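Long-range contact in thioredoxin-like protein (Klebsiella pneumoniae subsp. pneumoniae MGH 78578, PDB 3TY1), which is of uncharacterised function but probably binds carbohydrate, having the beta-rich supersandwich architecture of the aldose 1-epimerase (galactose mutarotase) superfamily: residues Leu192-Tyr206 / Val334-Leu347. Sequence-based numbering, arbitrary orientation.
Sequences LHDVLTNHADYPHDY and VKQLQPGASAQFDL. With SO4 (sulfate ion), chain H.
Tyr206 packs against both Leu337 and Phe345, which do not touch each other, where two beta-sheets of the supersandwich face one another: a worked example of two chain crossings, side by side, closing a hydrophobic seam. Strand 192-198 runs antiparallel to 342-347 in one sheet; after loop 199-203 and the type II turn Gln338-Ala341, 204-206 pairs with 335-337 in the other, the register having shifted by two. The Tyr206 ring is gripped on both faces: CB of Lys335 makes a CH-pi contact 3.8 Å from the centroid, and Leu196 CD2 packs against the opposite face. With CG between the backbone N and the carbonyl carbon (chi1 75°), the ring swings back over the partner strand, its CD1 3.8 Å from Leu337 CB. Phe345 approaches from the opposite direction, and its CZ lies 3.9 Å from Tyr206 CE2. Leu337 CD2 reaches across to Leu196 CD2 at 3.6 Å, joining the sheets.

At the bend, Asn198 ND2 donates to Leu337 O (2.9 Å) from above the carbonyl plane, while His204 N reaches that oxygen from the opposite face. Asn198 ND2 also donates to Tyr202 O, and OD1 accepts from Ala200 N in an Asx turn. At the far end, His193 ND1 bonds Asp346 OD1 in the ring plane (2.7 Å, 164°), on the anti side; a water bridges OD1 to Asp194 O. The chemistry thus implies an apolar seam between sheets, with a buried Asn198 amide tying loop 199-203 to the end of strand 335-337.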
loop_
_atom_site.group_PDB
_atom_site.type_symbol
_atom_site.label_atom_id
_atom_site.label_comp_id
_atom_site.label_asym_id
_atom_site.label_seq_id
_atom_site.Cartn_x
_atom_site.Cartn_y
_atom_site.Cartn_z
ATOM N N LEU A 192 26.006 -13.183 -10.271
ATOM C CA LEU A 192 24.589 -13.471 -10.186
ATOM C C LEU A 192 24.318 -14.645 -11.116
ATOM O O LEU A 192 24.839 -14.678 -12.227
ATOM C CB LEU A 192 23.764 -12.271 -10.673
ATOM C CG LEU A 192 23.981 -10.963 -9.923
ATOM C CD1 LEU A 192 23.010 -9.879 -10.487
ATOM C CD2 LEU A 192 23.751 -11.197 -8.426
ATOM N N HIS A 193 23.465 -15.553 -10.668
ATOM C CA HIS A 193 22.989 -16.699 -11.414
ATOM C C HIS A 193 21.524 -16.831 -11.122
ATOM O O HIS A 193 21.112 -17.655 -10.323
ATOM C CB HIS A 193 23.767 -17.946 -11.023
ATOM C CG HIS A 193 25.209 -17.851 -11.383
ATOM N ND1 HIS A 193 25.656 -17.984 -12.682
ATOM C CD2 HIS A 193 26.296 -17.544 -10.638
ATOM C CE1 HIS A 193 26.966 -17.812 -12.707
ATOM N NE2 HIS A 193 27.381 -17.562 -11.479
ATOM N N ASP A 194 20.736 -15.954 -11.736
ATOM C CA ASP A 194 19.309 -15.939 -11.540
ATOM C C ASP A 194 18.661 -16.916 -12.516
ATOM O O ASP A 194 19.165 -17.114 -13.637
ATOM C CB ASP A 194 18.699 -14.522 -11.759
ATOM C CG ASP A 194 19.327 -13.451 -10.894
ATOM O OD1 ASP A 194 19.884 -13.756 -9.794
ATOM O OD2 ASP A 194 19.284 -12.272 -11.335
ATOM N N VAL A 195 17.534 -17.494 -12.104
ATOM C CA VAL A 195 16.749 -18.380 -12.950
ATOM C C VAL A 195 15.268 -17.963 -12.892
ATOM O O VAL A 195 14.632 -18.061 -11.853
ATOM C CB VAL A 195 16.870 -19.881 -12.548
ATOM C CG1 VAL A 195 16.077 -20.764 -13.543
ATOM C CG2 VAL A 195 18.342 -20.339 -12.461
ATOM N N LEU A 196 14.750 -17.463 -14.003
ATOM C CA LEU A 196 13.335 -17.127 -14.145
ATOM C C LEU A 196 12.640 -18.399 -14.614
ATOM O O LEU A 196 13.123 -19.046 -15.573
ATOM C CB LEU A 196 13.154 -16.047 -15.203
ATOM C CG LEU A 196 11.730 -15.692 -15.647
ATOM C CD1 LEU A 196 10.969 -15.011 -14.541
ATOM C CD2 LEU A 196 11.785 -14.836 -16.870
ATOM N N THR A 197 11.546 -18.763 -13.959
ATOM C CA THR A 197 10.744 -19.909 -14.375
ATOM C C THR A 197 9.285 -19.525 -14.547
ATOM O O THR A 197 8.696 -18.814 -13.719
ATOM C CB THR A 197 10.857 -21.091 -13.400
ATOM O OG1 THR A 197 12.229 -21.457 -13.282
ATOM C CG2 THR A 197 10.088 -22.302 -13.879
ATOM N N ASN A 198 8.706 -19.996 -15.650
ATOM C CA ASN A 198 7.285 -19.813 -15.903
ATOM C C ASN A 198 6.572 -21.030 -15.331
ATOM O O ASN A 198 6.640 -22.118 -15.898
ATOM C CB ASN A 198 7.003 -19.663 -17.392
ATOM C CG ASN A 198 5.535 -19.543 -17.694
ATOM O OD1 ASN A 198 4.722 -19.391 -16.794
ATOM N ND2 ASN A 198 5.190 -19.558 -18.965
ATOM N N HIS A 199 5.923 -20.844 -14.182
ATOM C CA HIS A 199 5.203 -21.941 -13.516
ATOM C C HIS A 199 3.794 -22.141 -14.046
ATOM O O HIS A 199 3.092 -23.028 -13.576
ATOM C CB HIS A 199 5.151 -21.702 -11.997
ATOM C CG HIS A 199 6.474 -21.832 -11.308
ATOM N ND1 HIS A 199 6.771 -22.885 -10.474
ATOM C CD2 HIS A 199 7.560 -21.027 -11.294
ATOM C CE1 HIS A 199 7.997 -22.743 -10.002
ATOM N NE2 HIS A 199 8.500 -21.622 -10.480
ATOM N N ALA A 200 3.372 -21.330 -15.012
ATOM C CA ALA A 200 2.021 -21.412 -15.563
ATOM C C ALA A 200 1.958 -22.484 -16.642
ATOM O O ALA A 200 2.983 -23.017 -17.059
ATOM C CB ALA A 200 1.618 -20.071 -16.123
ATOM N N ASP A 201 0.753 -22.778 -17.112
ATOM C CA ASP A 201 0.541 -23.737 -18.188
ATOM C C ASP A 201 0.477 -23.093 -19.575
ATOM O O ASP A 201 0.258 -23.799 -20.556
ATOM C CB ASP A 201 -0.745 -24.579 -17.932
ATOM C CG ASP A 201 -0.479 -25.849 -17.143
ATOM O OD1 ASP A 201 0.654 -26.353 -17.197
ATOM O OD2 ASP A 201 -1.418 -26.379 -16.503
ATOM N N TYR A 202 0.672 -21.775 -19.652
ATOM C CA TYR A 202 0.603 -21.022 -20.910
ATOM C C TYR A 202 1.872 -20.223 -21.092
ATOM O O TYR A 202 2.477 -19.797 -20.103
ATOM C CB TYR A 202 -0.604 -20.065 -20.918
ATOM C CG TYR A 202 -1.911 -20.790 -20.791
ATOM C CD1 TYR A 202 -2.599 -21.253 -21.912
ATOM C CD2 TYR A 202 -2.436 -21.071 -19.547
ATOM C CE1 TYR A 202 -3.803 -21.982 -21.768
ATOM C CE2 TYR A 202 -3.624 -21.771 -19.391
ATOM C CZ TYR A 202 -4.312 -22.222 -20.499
ATOM O OH TYR A 202 -5.488 -22.920 -20.311
ATOM N N PRO A 203 2.290 -20.009 -22.350
ATOM C CA PRO A 203 3.461 -19.169 -22.542
ATOM C C PRO A 203 3.179 -17.777 -22.028
ATOM O O PRO A 203 2.050 -17.316 -22.155
ATOM C CB PRO A 203 3.621 -19.126 -24.067
ATOM C CG PRO A 203 2.250 -19.534 -24.624
ATOM C CD PRO A 203 1.769 -20.533 -23.634
ATOM N N HIS A 204 4.189 -17.132 -21.440
ATOM C CA HIS A 204 4.046 -15.771 -20.976
ATOM C C HIS A 204 5.224 -14.918 -21.422
ATOM O O HIS A 204 6.382 -15.384 -21.488
ATOM C CB HIS A 204 3.852 -15.713 -19.455
ATOM C CG HIS A 204 3.205 -14.450 -19.011
ATOM N ND1 HIS A 204 3.888 -13.254 -18.951
ATOM C CD2 HIS A 204 1.927 -14.172 -18.675
ATOM C CE1 HIS A 204 3.058 -12.296 -18.592
ATOM N NE2 HIS A 204 1.858 -12.823 -18.425
ATOM N N ASP A 205 4.921 -13.671 -21.754
ATOM C CA ASP A 205 5.955 -12.672 -22.044
ATOM C C ASP A 205 6.833 -12.385 -20.816
ATOM O O ASP A 205 6.386 -12.547 -19.693
ATOM C CB ASP A 205 5.326 -11.326 -22.463
ATOM C CG ASP A 205 4.719 -11.348 -23.840
ATOM O OD1 ASP A 205 4.855 -12.342 -24.599
ATOM O OD2 ASP A 205 4.099 -10.328 -24.160
ATOM N N TYR A 206 8.086 -12.009 -21.054
ATOM C CA TYR A 206 8.931 -11.495 -19.992
ATOM C C TYR A 206 9.904 -10.512 -20.597
ATOM O O TYR A 206 10.160 -10.551 -21.801
ATOM C CB TYR A 206 9.650 -12.607 -19.228
ATOM C CG TYR A 206 10.823 -13.266 -19.952
ATOM C CD1 TYR A 206 10.633 -14.360 -20.808
ATOM C CD2 TYR A 206 12.108 -12.794 -19.769
ATOM C CE1 TYR A 206 11.725 -14.960 -21.448
ATOM C CE2 TYR A 206 13.186 -13.372 -20.395
ATOM C CZ TYR A 206 13.004 -14.443 -21.223
ATOM O OH TYR A 206 14.125 -14.951 -21.810
ATOM N N VAL A 334 10.417 -8.253 -26.845
ATOM C CA VAL A 334 9.776 -8.958 -25.735
ATOM C C VAL A 334 9.922 -10.474 -25.978
ATOM O O VAL A 334 9.491 -10.979 -26.988
ATOM C CB VAL A 334 8.304 -8.555 -25.575
ATOM C CG1 VAL A 334 7.624 -9.404 -24.512
ATOM C CG2 VAL A 334 8.227 -7.087 -25.215
ATOM N N LYS A 335 10.559 -11.164 -25.041
ATOM C CA LYS A 335 10.818 -12.596 -25.141
ATOM C C LYS A 335 9.597 -13.306 -24.576
ATOM O O LYS A 335 8.789 -12.675 -23.896
ATOM C CB LYS A 335 12.090 -12.940 -24.313
ATOM C CG LYS A 335 13.379 -12.045 -24.578
ATOM C CD LYS A 335 13.782 -11.999 -26.091
ATOM C CE LYS A 335 15.133 -11.264 -26.437
ATOM N NZ LYS A 335 15.123 -9.752 -26.597
ATOM N N GLN A 336 9.449 -14.592 -24.887
ATOM C CA GLN A 336 8.371 -15.453 -24.386
ATOM C C GLN A 336 8.986 -16.668 -23.666
ATOM O O GLN A 336 10.025 -17.185 -24.098
ATOM C CB GLN A 336 7.501 -15.936 -25.550
ATOM C CG GLN A 336 6.678 -14.826 -26.227
ATOM C CD GLN A 336 7.507 -13.938 -27.146
ATOM O OE1 GLN A 336 8.317 -14.430 -27.939
ATOM N NE2 GLN A 336 7.299 -12.627 -27.048
ATOM N N LEU A 337 8.375 -17.120 -22.574
ATOM C CA LEU A 337 8.853 -18.287 -21.840
ATOM C C LEU A 337 7.741 -19.321 -21.883
ATOM O O LEU A 337 6.600 -19.047 -21.494
ATOM C CB LEU A 337 9.236 -17.894 -20.404
ATOM C CG LEU A 337 10.248 -18.708 -19.579
ATOM C CD1 LEU A 337 11.531 -19.075 -20.341
ATOM C CD2 LEU A 337 10.572 -17.937 -18.262
ATOM N N GLN A 338 8.068 -20.506 -22.400
ATOM C CA GLN A 338 7.092 -21.580 -22.558
ATOM C C GLN A 338 6.656 -22.156 -21.216
ATOM O O GLN A 338 7.358 -21.971 -20.228
ATOM C CB GLN A 338 7.687 -22.674 -23.462
ATOM C CG GLN A 338 7.959 -22.200 -24.906
ATOM C CD GLN A 338 6.721 -21.616 -25.557
ATOM O OE1 GLN A 338 6.721 -20.473 -26.013
ATOM N NE2 GLN A 338 5.646 -22.364 -25.527
ATOM N N PRO A 339 5.482 -22.831 -21.163
ATOM C CA PRO A 339 5.014 -23.419 -19.905
ATOM C C PRO A 339 6.058 -24.318 -19.261
ATOM O O PRO A 339 6.572 -25.220 -19.918
ATOM C CB PRO A 339 3.811 -24.269 -20.333
ATOM C CG PRO A 339 3.373 -23.726 -21.597
ATOM C CD PRO A 339 4.572 -23.163 -22.276
ATOM N N GLY A 340 6.395 -24.053 -18.002
ATOM C CA GLY A 340 7.380 -24.851 -17.283
ATOM C C GLY A 340 8.836 -24.551 -17.623
ATOM O O GLY A 340 9.715 -25.141 -17.031
ATOM N N ALA A 341 9.104 -23.642 -18.555
ATOM C CA ALA A 341 10.472 -23.407 -19.004
ATOM C C ALA A 341 11.153 -22.352 -18.117
ATOM O O ALA A 341 10.496 -21.596 -17.379
ATOM C CB ALA A 341 10.481 -22.964 -20.435
ATOM N N SER A 342 12.479 -22.347 -18.197
ATOM C CA SER A 342 13.328 -21.462 -17.446
ATOM C C SER A 342 14.252 -20.652 -18.355
ATOM O O SER A 342 14.600 -21.080 -19.436
ATOM C CB SER A 342 14.160 -22.287 -16.468
ATOM O OG SER A 342 13.344 -22.768 -15.423
ATOM N N ALA A 343 14.610 -19.452 -17.903
ATOM C CA ALA A 343 15.579 -18.597 -18.555
ATOM C C ALA A 343 16.628 -18.276 -17.493
ATOM O O ALA A 343 16.258 -17.880 -16.370
ATOM C CB ALA A 343 14.917 -17.335 -19.010
ATOM N N GLN A 344 17.907 -18.408 -17.846
ATOM C CA GLN A 344 19.021 -18.123 -16.939
ATOM C C GLN A 344 19.638 -16.773 -17.222
ATOM O O GLN A 344 19.631 -16.301 -18.352
ATOM C CB GLN A 344 20.106 -19.220 -17.050
ATOM C CG GLN A 344 19.651 -20.630 -16.644
ATOM C CD GLN A 344 18.794 -21.347 -17.696
ATOM O OE1 GLN A 344 18.859 -21.028 -18.890
ATOM N NE2 GLN A 344 17.972 -22.313 -17.245
ATOM N N PHE A 345 20.176 -16.150 -16.170
ATOM C CA PHE A 345 20.864 -14.863 -16.241
ATOM C C PHE A 345 22.140 -14.975 -15.387
ATOM O O PHE A 345 22.079 -15.020 -14.156
ATOM C CB PHE A 345 19.915 -13.732 -15.791
ATOM C CG PHE A 345 18.630 -13.716 -16.593
ATOM C CD1 PHE A 345 18.593 -13.156 -17.857
ATOM C CD2 PHE A 345 17.485 -14.339 -16.108
ATOM C CE1 PHE A 345 17.429 -13.203 -18.636
ATOM C CE2 PHE A 345 16.302 -14.375 -16.869
ATOM C CZ PHE A 345 16.284 -13.809 -18.136
ATOM N N ASP A 346 23.282 -15.053 -16.073
ATOM C CA ASP A 346 24.608 -15.230 -15.470
ATOM C C ASP A 346 25.410 -13.943 -15.719
ATOM O O ASP A 346 25.635 -13.566 -16.884
ATOM C CB ASP A 346 25.304 -16.426 -16.114
ATOM C CG ASP A 346 24.502 -17.687 -15.999
ATOM O OD1 ASP A 346 24.103 -18.047 -14.859
ATOM O OD2 ASP A 346 24.247 -18.316 -17.069
ATOM N N LEU A 347 25.758 -13.245 -14.637
ATOM C CA LEU A 347 26.524 -12.002 -14.707
ATOM C C LEU A 347 27.644 -12.022 -13.691
ATOM O O LEU A 347 27.472 -12.551 -12.592
ATOM C CB LEU A 347 25.642 -10.760 -14.477
ATOM C CG LEU A 347 24.479 -10.478 -15.433
ATOM C CD1 LEU A 347 23.235 -11.211 -14.956
ATOM C CD2 LEU A 347 24.234 -8.959 -15.500
HETATM S S SO4 H . 30.725 -18.401 -10.760
HETATM O O1 SO4 H . 32.051 -17.828 -10.505
HETATM O O2 SO4 H . 30.803 -19.633 -11.538
HETATM O O3 SO4 H . 30.099 -18.711 -9.479
HETATM O O4 SO4 H . 29.918 -17.443 -11.525
HETATM O O HOH W 1 21.615 -18.751 -13.767
#